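Long-range contacts in acetylxylan esterase / glucomannan deacetylase (Cellvibrio japonicus, PDB 2W9X), which removes acetyl groups from plant cell-wall polysaccharides, deacetylating glucomannan in strong preference to xylan: residues T49-A54 with T222-D227; G34-E39 with P53-E58; N205-S210 with A252-E257; F152-G157 with A196-G201; A267-N272 with G306-Q311. One frame throughout, in Å; residues are numbered along the deposited sequence.

Contact 1: T49-A54 with T222-D227; sequences TYSWPA and TLNNPD
With CG turned beside its own backbone N (chi1 -57°), Leu223 folds its branch back toward Ser51, whose OG stands between its backbone N and carbonyl carbon (chi1 57°), a setting that directs OG at Leu223 CA. The two meet where the N-terminal beta-domain of this family 2 carbohydrate esterase joins its SGNH-hydrolase domain, at the point where strand 47-50 runs out into a loop.

Leu223 uses its two methyls separately. CD2 lies against the strand's backbone, 3.7 Å from Tyr50 CA, and also touches Ser51 OG at 3.6 Å. CD1 reaches Thr49, approaching its CG2 to 4.1 Å, and the two side chains cross at about a right angle. A buried branched residue suits this place because it can cover both the backbone and a neighbouring methyl. Serine is small enough to sit close to the opposing chain: Ser51 OG is 3.2 Å from Leu223 CA, and its CB packs against the amide nitrogen ND2 of Asn224 at 3.6 Å.

Trp52 presents the edge of its indole to the loop: the carbonyl O of Thr222 lies near the ring plane, 3.2 Å from CD1 of Trp52. Its NE1 donates to the carbonyl of the preceding residue, Tyr221, and Arg35 makes a cation-pi contact with the ring, which ties the orientation of this large side chain to both domains. A water completes the join, accepting from Ser51 N at 2.8 Å and donating to Thr222 O at 2.9 Å.

Contact 2: G34-E39 with P53-E58; sequences GRVLVE and PAVYFE
Apolar packing between Val36, Val55 and Phe57 carries this contact. CG2 of Val36, set beside the backbone N, meets two side chains of segment 53-58: CG1 of Val55 at 3.8 Å and CZ of Phe57 at 4.1 Å. Phe57 comes from the direction opposite to Val36, so the far end of its ring is what arrives at the methyl. Short beta-branched valines suit the place, filling the interior while keeping the backbones close.

Side chain also meets backbone. The second methyl of Val55, CG2, rests 3.7 Å from the carbonyl O of Arg35 and 4.3 Å from CA of Gly34. Glycine fits here because its phi of 91° and psi of 168° would press any CB onto the preceding carbonyl, and because Val55 already occupies the adjoining space. No hydrogen bond links the two segments; the long arm of Arg35 leads away, to the carbonyl of Tyr219.

The contact joins two antiparallel sheets of the beta-domain. Strand 37-39 pairs with strand 47-50 in one, strand 56-62 belongs to the other, and Phe57 continues the packing between them onto Tyr48 and Phe124.

Contact 3: N205-S210 with A252-E257; sequences NYNGTS and ALNDNE
Asn207 and Asn254 make a polar surface contact between two loops of the hydrolase domain, one following strand 191-196 and the other following helix 246-249. Its direct link is the bond from Asn254 ND2 to Asn207 OD1, 3.0 Å long and nearly straight at 164°. The two amides are turned 67° from each other: the acceptor lies in the amide plane of Asn254, while the donor stands 48° above the carbonyl plane of Asn207.

Asparagine suits both positions because one amide can donate and accept at once. A water spans Asn207 ND2 and Asn254 OD1, and another donates to Asn207 OD1 at 2.6 Å and to Ala252 O at 2.8 Å.

Glu257 steadies the donor. Its OE1 accepts from Asn254 N at 2.8 Å and from Asn254 ND2 at 3.1 Å, reached from opposite faces of the carboxylate, a clasp across the type I turn 254-257, whose own backbone bond is weak. The other oxygen, OE2, is salt-bridged to Arg204 and lies 3.3 Å from CA of Gly208, whose missing side chain permits so close an approach.

The backbone of Tyr206 is bonded to that of Gly199, a probable transition-state stabiliser, and the side chain of Asn207 is about 8 Å from that of Asn247, probably another. Loops gathered around the oxyanion hole at the carboxyl ends of the strands are the usual surroundings of an SGNH-hydrolase active site.

Contact 4: F152-G157 with A196-G201; sequences FTVGYG and ASSGFG
Val154 can be followed from its root against the loop that leaves strand 191-196. Its CB lies 4.0 Å from OG of Ser198, and CG1, placed anti to the backbone N (chi1 171°), passes the same oxygen at 4.1 Å. CG2 does most of the work: it rests on Ala196 CB at 3.7 Å, lies 3.8 Å from Ser197 N and comes closest to Ser198 OG, also at 3.8 Å. A branched apolar residue suits this spot, since its two methyls cover the strand end and the serine together.

On one flank of Val154, Thr153 turns CG2 inward to touch Ala196 CB at 3.5 Å. Alanine is small enough to receive both neighbours. On the other flank, Tyr156 brings its ring edge to Ser198, whose OG lies in the ring plane, 3.5 Å from CD1 of Tyr156. That hydroxyl has its polar partner in Glu116 of the N-terminal domain, while Tyr156 stacks on His336 and bonds His334 through OH.

Glycines allow the sharp bends. Gly155 leaves the helix with positive phi, and Gly199 takes the third position of the type II turn 197-200; Gly199 is a probable transition-state stabiliser, and its N makes a weak hydrogen bond to OG of Ser151, the inferred nucleophile.

The short helix 151-154 follows strand 144-149, carrying the GDSL-type nucleophile motif, and Ala196 ends the edge strand 191-196 that runs parallel beside it, so the contact packs together what emerges from two adjacent strands of the central sheet.

Contact 5: A267-N272 with G306-Q311; sequences ADYVAN and GKVVAQ
Val270 and Val308 mark the nearest backbone approach, 5.6 Å between their CA atoms, of two helical segments whose axes pass 9.3 Å apart and whose directions differ by 41°. The valines slide past each other in opposite directions. CG2 of Val308 settles 3.9 Å from CA of Val270 and touches its CG1 at 4.0 Å, so a methyl packs onto the opposing helix backbone as well as onto a side chain. Valine is apt because its branching begins at CB and adds bulk without holding the helices farther apart.

The other methyl of Val270, CG2, lies beside the CB of Lys307 at 4.1 Å. That lysine is extended (chi2 178°), laying CB and CD along the valine CG2 while NZ goes on to OE1 of Gln304. Gln311 also crosses over Val270, though its two conformers make the details doubtful.

Tyr269 borders the valines with its ring, CE2 standing 4.3 Å from CG2 of Val308. Its OH bonds to the carbonyl of Leu244, anchoring the helix to the chain just past strand 239-243. Lys307 and Ala310 also pack against Glu303 and Ala302 of the second subunit, at the subunit interface.

Helices 262-283 and 300-314 are successive connections in the order strand 239-243, helix, strand 288-294, helix, strand 320-325. Their packing side by side is typical of the beta-alpha-beta crossovers in the three-layered alpha/beta/alpha fold of SGNH hydrolases.

Along the chain, contact 2 opens first and lies wholly within the N-terminal beta-domain; contact 1 starts from the same region and ties it to the hydrolase domain, within which contacts 3, 4 and 5 lie. Contacts 1 and 2 have centres about 9 Å apart, share Pro53 and Ala54, and reach neighbouring strands 37-39 and 47-50. Pro53 also touches Ala196 and Val154 of contact 4, whose centre is about 15 Å from that of contact 1, so the domain boundary lies close to the catalytic loops. Contact 4 precedes contact 3 and touches it through the loop after strand 191-196; contact 5 follows both, its centre about 21 Å from that of contact 4, between helices flanking the parallel sheet.

Contact 1: T49-A54 with T222-D227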
# COMPACT_ATOMS: atom_id res chain seq x y z
N THR B 49 0.99 -30.11 20.75
CA THR B 49 2.39 -30.08 20.27
C THR B 49 2.59 -28.88 19.33
O THR B 49 1.75 -28.62 18.46
CB THR B 49 2.79 -31.43 19.59
OG1 THR B 49 2.52 -32.50 20.49
CG2 THR B 49 4.26 -31.47 19.21
N TYR B 50 3.68 -28.13 19.52
CA TYR B 50 3.95 -26.89 18.76
C TYR B 50 5.44 -26.71 18.44
O TYR B 50 6.29 -27.28 19.12
CB TYR B 50 3.44 -25.68 19.55
CG TYR B 50 3.74 -25.81 21.01
CD1 TYR B 50 2.84 -26.45 21.88
CD2 TYR B 50 4.97 -25.38 21.52
CE1 TYR B 50 3.14 -26.62 23.23
CE2 TYR B 50 5.29 -25.54 22.86
CZ TYR B 50 4.37 -26.16 23.71
OH TYR B 50 4.69 -26.31 25.03
N SER B 51 5.75 -25.91 17.42
CA SER B 51 7.16 -25.57 17.12
C SER B 51 7.35 -24.16 16.54
O SER B 51 8.43 -23.56 16.72
CB SER B 51 7.80 -26.60 16.20
OG SER B 51 7.05 -26.72 15.01
N TRP B 52 6.33 -23.64 15.86
CA TRP B 52 6.38 -22.27 15.34
C TRP B 52 6.44 -21.29 16.53
O TRP B 52 5.98 -21.62 17.63
CB TRP B 52 5.18 -21.97 14.44
CG TRP B 52 5.20 -22.66 13.09
CD1 TRP B 52 4.50 -23.77 12.75
CD2 TRP B 52 5.94 -22.28 11.91
NE1 TRP B 52 4.76 -24.12 11.44
CE2 TRP B 52 5.64 -23.22 10.90
CE3 TRP B 52 6.84 -21.24 11.62
CZ2 TRP B 52 6.19 -23.15 9.61
CZ3 TRP B 52 7.40 -21.17 10.33
CH2 TRP B 52 7.06 -22.12 9.33
N PRO B 53 7.03 -20.09 16.33
CA PRO B 53 7.20 -19.20 17.49
C PRO B 53 5.87 -18.67 18.08
O PRO B 53 4.83 -18.72 17.42
CB PRO B 53 8.04 -18.03 16.95
CG PRO B 53 8.35 -18.32 15.52
CD PRO B 53 7.56 -19.53 15.08
N ALA B 54 5.94 -18.19 19.33
CA ALA B 54 4.91 -17.31 19.92
C ALA B 54 3.52 -17.92 20.17
O ALA B 54 2.53 -17.19 20.34
CB ALA B 54 4.80 -15.99 19.13
N THR B 222 2.29 -27.78 10.03
CA THR B 222 1.93 -27.51 11.43
C THR B 222 3.16 -27.41 12.32
O THR B 222 3.21 -26.61 13.27
CB THR B 222 0.99 -28.63 11.96
OG1 THR B 222 -0.18 -28.68 11.14
CG2 THR B 222 0.56 -28.38 13.41
N LEU B 223 4.16 -28.24 12.00
CA LEU B 223 5.38 -28.31 12.79
C LEU B 223 6.62 -28.21 11.93
O LEU B 223 6.54 -27.99 10.71
CB LEU B 223 5.44 -29.61 13.61
CG LEU B 223 4.28 -29.89 14.57
CD1 LEU B 223 4.43 -31.28 15.16
CD2 LEU B 223 4.22 -28.82 15.66
N ASN B 224 7.76 -28.37 12.59
CA ASN B 224 9.09 -28.24 12.01
C ASN B 224 9.44 -29.41 11.10
O ASN B 224 10.61 -29.61 10.77
CB ASN B 224 10.12 -28.12 13.14
CG ASN B 224 10.24 -29.41 13.95
OD1 ASN B 224 11.12 -30.25 13.70
ND2 ASN B 224 9.32 -29.60 14.90
N ASN B 225 8.43 -30.19 10.71
CA ASN B 225 8.59 -31.39 9.87
C ASN B 225 7.45 -31.57 8.84
O ASN B 225 6.34 -31.08 9.07
CB ASN B 225 8.76 -32.65 10.73
CG ASN B 225 7.59 -32.89 11.67
OD1 ASN B 225 6.48 -33.22 11.24
ND2 ASN B 225 7.84 -32.74 12.97
N PRO B 226 7.73 -32.26 7.71
CA PRO B 226 6.78 -32.48 6.60
C PRO B 226 5.60 -33.41 6.89
O PRO B 226 4.85 -33.72 5.97
CB PRO B 226 7.65 -33.13 5.50
CG PRO B 226 9.06 -32.91 5.91
CD PRO B 226 9.05 -32.86 7.41
N ASP B 227 5.43 -33.83 8.14
CA ASP B 227 4.50 -34.91 8.46
C ASP B 227 3.01 -34.54 8.45
O ASP B 227 2.17 -35.40 8.16
CB ASP B 227 4.90 -35.59 9.78
CG ASP B 227 6.27 -36.23 9.72
OD1 ASP B 227 6.66 -36.73 8.63
OD2 ASP B 227 6.97 -36.24 10.76
O HOH W 1 3.43 -25.36 15.88

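Contact 2: G34-E39 with P53-E58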
# COMPACT_ATOMS: atom_id res chain seq x y z
N GLY B 34 -1.85 -19.74 17.65
CA GLY B 34 -0.73 -20.30 16.93
C GLY B 34 -0.98 -21.73 16.51
O GLY B 34 -1.95 -22.37 16.96
N ARG B 35 -0.10 -22.21 15.63
CA ARG B 35 -0.21 -23.54 15.04
C ARG B 35 0.15 -24.59 16.08
O ARG B 35 1.24 -24.59 16.64
CB ARG B 35 0.70 -23.66 13.82
CG ARG B 35 0.20 -22.90 12.62
CD ARG B 35 1.17 -23.02 11.48
NE ARG B 35 0.62 -22.42 10.26
CZ ARG B 35 1.26 -22.40 9.10
NH1 ARG B 35 2.46 -22.95 8.98
NH2 ARG B 35 0.67 -21.85 8.04
N VAL B 36 -0.79 -25.50 16.32
CA VAL B 36 -0.65 -26.52 17.33
C VAL B 36 -1.23 -27.82 16.78
O VAL B 36 -2.32 -27.82 16.21
CB VAL B 36 -1.38 -26.10 18.65
CG1 VAL B 36 -1.60 -27.28 19.54
CG2 VAL B 36 -0.60 -25.03 19.39
N LEU B 37 -0.48 -28.90 16.93
CA LEU B 37 -0.96 -30.24 16.64
C LEU B 37 -1.70 -30.73 17.89
O LEU B 37 -1.07 -30.99 18.93
CB LEU B 37 0.21 -31.17 16.32
CG LEU B 37 0.07 -32.34 15.33
CD1 LEU B 37 0.93 -33.51 15.79
CD2 LEU B 37 -1.37 -32.80 15.07
N VAL B 38 -3.03 -30.84 17.80
CA VAL B 38 -3.84 -31.34 18.91
C VAL B 38 -4.08 -32.84 18.75
O VAL B 38 -4.62 -33.28 17.74
CB VAL B 38 -5.19 -30.56 19.09
CG1 VAL B 38 -4.93 -29.06 19.25
CG2 VAL B 38 -6.15 -30.80 17.93
N GLU B 39 -3.66 -33.62 19.74
CA GLU B 39 -3.85 -35.07 19.69
C GLU B 39 -4.64 -35.55 20.90
O GLU B 39 -4.55 -34.96 21.98
CB GLU B 39 -2.50 -35.79 19.59
CG GLU B 39 -1.84 -35.57 18.24
CD GLU B 39 -0.48 -36.22 18.15
OE1 GLU B 39 0.43 -35.80 18.90
OE2 GLU B 39 -0.31 -37.12 17.31
N PRO B 53 7.03 -20.09 16.33
CA PRO B 53 7.20 -19.20 17.49
C PRO B 53 5.87 -18.67 18.08
O PRO B 53 4.83 -18.72 17.42
CB PRO B 53 8.04 -18.03 16.95
CG PRO B 53 8.35 -18.32 15.52
CD PRO B 53 7.56 -19.53 15.08
N ALA B 54 5.94 -18.19 19.33
CA ALA B 54 4.91 -17.31 19.92
C ALA B 54 3.52 -17.92 20.17
O ALA B 54 2.53 -17.19 20.34
CB ALA B 54 4.80 -15.99 19.13
N VAL B 55 3.47 -19.26 20.19
CA VAL B 55 2.27 -20.01 20.52
C VAL B 55 1.78 -19.62 21.92
O VAL B 55 2.58 -19.26 22.79
CB VAL B 55 2.56 -21.56 20.40
CG1 VAL B 55 1.53 -22.38 21.12
CG2 VAL B 55 2.63 -21.97 18.93
N TYR B 56 0.46 -19.64 22.12
CA TYR B 56 -0.12 -19.34 23.44
C TYR B 56 -1.39 -20.14 23.75
O TYR B 56 -2.10 -20.59 22.85
CB TYR B 56 -0.37 -17.83 23.64
CG TYR B 56 -1.29 -17.18 22.63
CD1 TYR B 56 -2.66 -17.08 22.87
CD2 TYR B 56 -0.79 -16.64 21.44
CE1 TYR B 56 -3.52 -16.48 21.95
CE2 TYR B 56 -1.63 -16.03 20.51
CZ TYR B 56 -2.99 -15.95 20.77
OH TYR B 56 -3.83 -15.34 19.87
N PHE B 57 -1.65 -20.29 25.05
CA PHE B 57 -2.83 -20.99 25.57
C PHE B 57 -3.49 -20.12 26.65
O PHE B 57 -2.80 -19.58 27.53
CB PHE B 57 -2.44 -22.34 26.17
CG PHE B 57 -1.68 -23.23 25.23
CD1 PHE B 57 -2.35 -24.16 24.42
CD2 PHE B 57 -0.29 -23.17 25.16
CE1 PHE B 57 -1.65 -24.98 23.55
CE2 PHE B 57 0.42 -23.99 24.28
CZ PHE B 57 -0.26 -24.89 23.48
N GLU B 58 -4.82 -19.99 26.56
CA GLU B 58 -5.57 -19.16 27.50
C GLU B 58 -6.68 -19.95 28.17
O GLU B 58 -7.26 -20.86 27.56
CB GLU B 58 -6.17 -17.93 26.82
CG GLU B 58 -5.13 -16.87 26.47
CD GLU B 58 -5.68 -15.79 25.58
OE1 GLU B 58 -5.71 -14.63 26.03
OE2 GLU B 58 -6.10 -16.09 24.43

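Contact 3: N205-S210 with A252-E257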
# COMPACT_ATOMS: atom_id res chain seq x y z
N ASN B 205 18.03 -18.58 1.39
CA ASN B 205 18.17 -18.35 2.84
C ASN B 205 19.52 -17.70 3.16
O ASN B 205 20.33 -17.53 2.25
CB ASN B 205 18.00 -19.68 3.58
CG ASN B 205 16.75 -20.44 3.14
OD1 ASN B 205 15.66 -19.87 3.10
ND2 ASN B 205 16.91 -21.72 2.83
N TYR B 206 19.77 -17.36 4.43
CA TYR B 206 21.02 -16.68 4.79
C TYR B 206 22.28 -17.33 4.19
O TYR B 206 22.57 -18.50 4.44
CB TYR B 206 21.21 -16.55 6.31
CG TYR B 206 22.48 -15.78 6.60
CD1 TYR B 206 22.56 -14.42 6.32
CD2 TYR B 206 23.61 -16.41 7.12
CE1 TYR B 206 23.71 -13.70 6.56
CE2 TYR B 206 24.78 -15.69 7.37
CZ TYR B 206 24.82 -14.34 7.07
OH TYR B 206 25.96 -13.58 7.30
N ASN B 207 23.02 -16.54 3.42
CA ASN B 207 24.23 -17.00 2.73
C ASN B 207 24.07 -18.33 1.95
O ASN B 207 25.01 -19.14 1.87
CB ASN B 207 25.44 -17.05 3.69
CG ASN B 207 26.75 -17.26 2.95
OD1 ASN B 207 26.96 -16.71 1.85
ND2 ASN B 207 27.63 -18.07 3.52
N GLY B 208 22.90 -18.53 1.36
CA GLY B 208 22.63 -19.76 0.60
C GLY B 208 22.52 -21.03 1.42
O GLY B 208 22.59 -22.12 0.86
N THR B 209 22.35 -20.91 2.74
CA THR B 209 22.18 -22.07 3.62
C THR B 209 20.85 -22.78 3.34
O THR B 209 19.95 -22.18 2.73
CB THR B 209 22.25 -21.69 5.11
OG1 THR B 209 21.31 -20.64 5.38
CG2 THR B 209 23.66 -21.24 5.50
N SER B 210 20.74 -24.04 3.78
CA SER B 210 19.58 -24.90 3.49
C SER B 210 19.02 -24.74 2.07
O SER B 210 17.83 -24.42 1.92
CB SER B 210 18.46 -24.67 4.51
OG SER B 210 18.89 -24.94 5.82
N ALA B 252 26.18 -11.88 -1.10
CA ALA B 252 26.52 -12.22 -2.46
C ALA B 252 26.31 -13.72 -2.70
O ALA B 252 26.44 -14.52 -1.78
CB ALA B 252 27.99 -11.86 -2.71
N LEU B 253 26.00 -14.08 -3.94
CA LEU B 253 25.88 -15.47 -4.33
C LEU B 253 27.24 -16.19 -4.26
O LEU B 253 28.26 -15.65 -4.68
CB LEU B 253 25.29 -15.59 -5.74
CG LEU B 253 23.82 -15.21 -5.91
CD1 LEU B 253 23.53 -14.74 -7.35
CD2 LEU B 253 22.91 -16.37 -5.50
N ASN B 254 27.24 -17.39 -3.70
CA ASN B 254 28.39 -18.29 -3.82
C ASN B 254 28.35 -19.03 -5.14
O ASN B 254 27.32 -19.05 -5.80
CB ASN B 254 28.40 -19.25 -2.64
CG ASN B 254 28.55 -18.51 -1.33
OD1 ASN B 254 29.65 -18.11 -0.95
ND2 ASN B 254 27.42 -18.27 -0.64
N ASP B 255 29.49 -19.64 -5.51
CA ASP B 255 29.63 -20.34 -6.78
C ASP B 255 28.72 -21.57 -6.88
O ASP B 255 28.27 -21.90 -7.96
CB ASP B 255 31.09 -20.80 -6.97
CG ASP B 255 32.06 -19.64 -7.22
OD1 ASP B 255 31.63 -18.59 -7.78
OD2 ASP B 255 33.25 -19.78 -6.86
N ASN B 256 28.47 -22.23 -5.75
CA ASN B 256 27.72 -23.49 -5.77
C ASN B 256 26.19 -23.35 -5.71
O ASN B 256 25.48 -24.36 -5.66
CB ASN B 256 28.23 -24.43 -4.67
CG ASN B 256 27.98 -23.90 -3.26
OD1 ASN B 256 27.49 -22.79 -3.08
ND2 ASN B 256 28.31 -24.71 -2.26
N GLU B 257 25.68 -22.12 -5.73
CA GLU B 257 24.24 -21.85 -5.63
C GLU B 257 23.56 -21.93 -6.99
O GLU B 257 24.21 -21.76 -8.02
CB GLU B 257 24.02 -20.49 -5.00
CG GLU B 257 24.57 -20.37 -3.57
CD GLU B 257 24.06 -19.14 -2.83
OE1 GLU B 257 24.88 -18.28 -2.45
OE2 GLU B 257 22.83 -19.04 -2.61
O HOH W 2 28.18 -14.93 0.39
O HOH W 3 30.22 -18.19 1.81
O HOH W 4 21.66 -21.59 -2.04

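Contact 4: F152-G157 with A196-G201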
# COMPACT_ATOMS: atom_id res chain seq x y z
N PHE B 152 13.79 -11.48 12.01
CA PHE B 152 13.18 -10.22 12.46
C PHE B 152 11.78 -10.47 13.02
O PHE B 152 11.42 -9.96 14.07
CB PHE B 152 13.08 -9.21 11.32
CG PHE B 152 14.40 -8.75 10.76
CD1 PHE B 152 15.60 -9.02 11.41
CD2 PHE B 152 14.43 -8.01 9.58
CE1 PHE B 152 16.83 -8.56 10.88
CE2 PHE B 152 15.65 -7.55 9.04
CZ PHE B 152 16.84 -7.82 9.70
N THR B 153 11.00 -11.31 12.34
CA THR B 153 9.64 -11.63 12.80
C THR B 153 9.62 -12.51 14.07
O THR B 153 8.78 -12.30 14.97
CB THR B 153 8.79 -12.26 11.65
OG1 THR B 153 8.68 -11.32 10.57
CG2 THR B 153 7.41 -12.62 12.13
N VAL B 154 10.54 -13.47 14.13
CA VAL B 154 10.74 -14.31 15.33
C VAL B 154 11.08 -13.48 16.59
O VAL B 154 10.65 -13.82 17.70
CB VAL B 154 11.90 -15.33 15.12
CG1 VAL B 154 12.27 -16.04 16.42
CG2 VAL B 154 11.58 -16.36 14.00
N GLY B 155 11.87 -12.43 16.43
CA GLY B 155 12.41 -11.70 17.59
C GLY B 155 13.78 -12.22 18.02
O GLY B 155 14.16 -12.12 19.17
N TYR B 156 14.49 -12.82 17.07
CA TYR B 156 15.88 -13.25 17.21
C TYR B 156 16.74 -12.28 18.01
O TYR B 156 17.02 -11.16 17.54
CB TYR B 156 16.48 -13.38 15.82
CG TYR B 156 17.92 -13.83 15.66
CD1 TYR B 156 18.21 -15.07 15.10
CD2 TYR B 156 19.00 -12.97 15.94
CE1 TYR B 156 19.53 -15.48 14.87
CE2 TYR B 156 20.32 -13.38 15.73
CZ TYR B 156 20.56 -14.63 15.19
OH TYR B 156 21.86 -15.03 14.97
N GLY B 157 17.19 -12.75 19.17
CA GLY B 157 18.10 -12.03 20.05
C GLY B 157 17.63 -10.66 20.48
O GLY B 157 18.45 -9.81 20.82
N ALA B 196 7.19 -17.78 11.43
CA ALA B 196 8.48 -17.27 11.06
C ALA B 196 9.56 -18.24 11.51
O ALA B 196 9.38 -18.95 12.48
CB ALA B 196 8.71 -15.89 11.70
N SER B 197 10.70 -18.23 10.83
CA SER B 197 11.81 -19.09 11.18
C SER B 197 13.07 -18.35 10.78
O SER B 197 13.12 -17.81 9.68
CB SER B 197 11.70 -20.42 10.42
OG SER B 197 12.65 -21.35 10.90
N SER B 198 14.06 -18.32 11.67
CA SER B 198 15.26 -17.51 11.48
C SER B 198 16.15 -17.99 10.34
O SER B 198 16.41 -19.18 10.22
CB SER B 198 16.09 -17.43 12.77
OG SER B 198 15.38 -16.77 13.80
N GLY B 199 16.64 -17.05 9.53
CA GLY B 199 17.58 -17.37 8.45
C GLY B 199 16.93 -17.63 7.10
O GLY B 199 17.63 -17.74 6.08
N PHE B 200 15.60 -17.69 7.06
CA PHE B 200 14.91 -18.16 5.85
C PHE B 200 14.44 -17.01 4.95
O PHE B 200 14.16 -15.90 5.42
CB PHE B 200 13.76 -19.14 6.18
CG PHE B 200 14.23 -20.52 6.60
CD1 PHE B 200 14.53 -21.50 5.65
CD2 PHE B 200 14.39 -20.84 7.97
CE1 PHE B 200 14.98 -22.78 6.04
CE2 PHE B 200 14.83 -22.09 8.38
CZ PHE B 200 15.13 -23.08 7.41
N GLY B 201 14.36 -17.29 3.65
CA GLY B 201 13.92 -16.30 2.66
C GLY B 201 12.78 -16.82 1.80
O GLY B 201 12.27 -17.92 2.03

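Contact 5: A267-N272 with G306-Q311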
# COMPACT_ATOMS: atom_id res chain seq x y z
N ALA B 267 14.63 -12.47 -10.34
CA ALA B 267 13.53 -13.04 -11.11
C ALA B 267 12.83 -14.15 -10.31
O ALA B 267 11.61 -14.19 -10.19
CB ALA B 267 14.04 -13.55 -12.45
N ASP B 268 13.63 -15.05 -9.75
CA ASP B 268 13.11 -16.20 -9.02
C ASP B 268 12.43 -15.79 -7.70
O ASP B 268 11.38 -16.33 -7.35
CB ASP B 268 14.24 -17.20 -8.77
CG ASP B 268 13.75 -18.55 -8.27
OD1 ASP B 268 12.68 -19.01 -8.71
OD2 ASP B 268 14.46 -19.17 -7.44
N TYR B 269 13.03 -14.82 -7.00
CA TYR B 269 12.43 -14.23 -5.80
C TYR B 269 11.08 -13.62 -6.14
O TYR B 269 10.10 -13.86 -5.44
CB TYR B 269 13.37 -13.16 -5.20
CG TYR B 269 12.79 -12.37 -4.03
CD1 TYR B 269 13.00 -12.78 -2.71
CD2 TYR B 269 12.08 -11.18 -4.24
CE1 TYR B 269 12.49 -12.04 -1.62
CE2 TYR B 269 11.57 -10.45 -3.18
CZ TYR B 269 11.79 -10.88 -1.87
OH TYR B 269 11.27 -10.16 -0.84
N VAL B 270 11.03 -12.81 -7.19
CA VAL B 270 9.79 -12.09 -7.51
C VAL B 270 8.65 -13.08 -7.86
O VAL B 270 7.54 -12.96 -7.32
CB VAL B 270 9.97 -10.97 -8.59
CG1 VAL B 270 8.62 -10.44 -9.07
CG2 VAL B 270 10.81 -9.80 -8.06
N ALA B 271 8.95 -14.07 -8.71
CA ALA B 271 7.96 -15.04 -9.18
C ALA B 271 7.36 -15.84 -8.02
O ALA B 271 6.16 -16.02 -7.94
CB ALA B 271 8.56 -15.99 -10.23
N ASN B 272 8.22 -16.32 -7.12
CA ASN B 272 7.75 -17.11 -6.00
C ASN B 272 7.00 -16.34 -4.93
O ASN B 272 6.04 -16.85 -4.35
CB ASN B 272 8.90 -17.89 -5.40
CG ASN B 272 9.15 -19.15 -6.15
OD1 ASN B 272 8.48 -20.15 -5.91
ND2 ASN B 272 10.07 -19.10 -7.11
N GLY B 306 8.93 -4.03 -4.31
CA GLY B 306 8.16 -3.09 -5.15
C GLY B 306 7.65 -3.75 -6.43
O GLY B 306 6.51 -3.50 -6.88
N LYS B 307 8.50 -4.61 -7.01
CA LYS B 307 8.16 -5.34 -8.24
C LYS B 307 7.08 -6.40 -7.96
O LYS B 307 6.20 -6.61 -8.79
CB LYS B 307 9.39 -6.05 -8.81
CG LYS B 307 10.55 -5.17 -9.31
CD LYS B 307 11.69 -6.10 -9.79
CE LYS B 307 13.03 -5.38 -10.02
NZ LYS B 307 14.12 -6.37 -10.38
N VAL B 308 7.19 -7.05 -6.80
CA VAL B 308 6.19 -8.02 -6.33
C VAL B 308 4.81 -7.37 -6.17
O VAL B 308 3.81 -7.88 -6.69
CB VAL B 308 6.63 -8.72 -5.01
CG1 VAL B 308 5.52 -9.63 -4.45
CG2 VAL B 308 7.88 -9.55 -5.25
N VAL B 309 4.75 -6.26 -5.47
CA VAL B 309 3.47 -5.56 -5.26
C VAL B 309 2.86 -5.16 -6.61
O VAL B 309 1.65 -5.34 -6.85
CB VAL B 309 3.64 -4.30 -4.36
CG1 VAL B 309 2.32 -3.53 -4.28
CG2 VAL B 309 4.11 -4.70 -2.98
N ALA B 310 3.70 -4.64 -7.50
CA ALA B 310 3.24 -4.23 -8.83
C ALA B 310 2.70 -5.37 -9.69
O ALA B 310 1.68 -5.20 -10.37
CB ALA B 310 4.36 -3.47 -9.57
N GLN B 311 3.36 -6.52 -9.63
CA GLN B 311 2.96 -7.71 -10.38
C GLN B 311 1.72 -8.37 -9.82
O GLN B 311 0.95 -8.98 -10.57
CB GLN B 311 4.12 -8.71 -10.45
CG GLN B 311 5.02 -8.47 -11.63
CD GLN B 311 6.11 -9.50 -11.77
OE1 GLN B 311 7.13 -9.26 -12.41
NE2 GLN B 311 5.90 -10.66 -11.18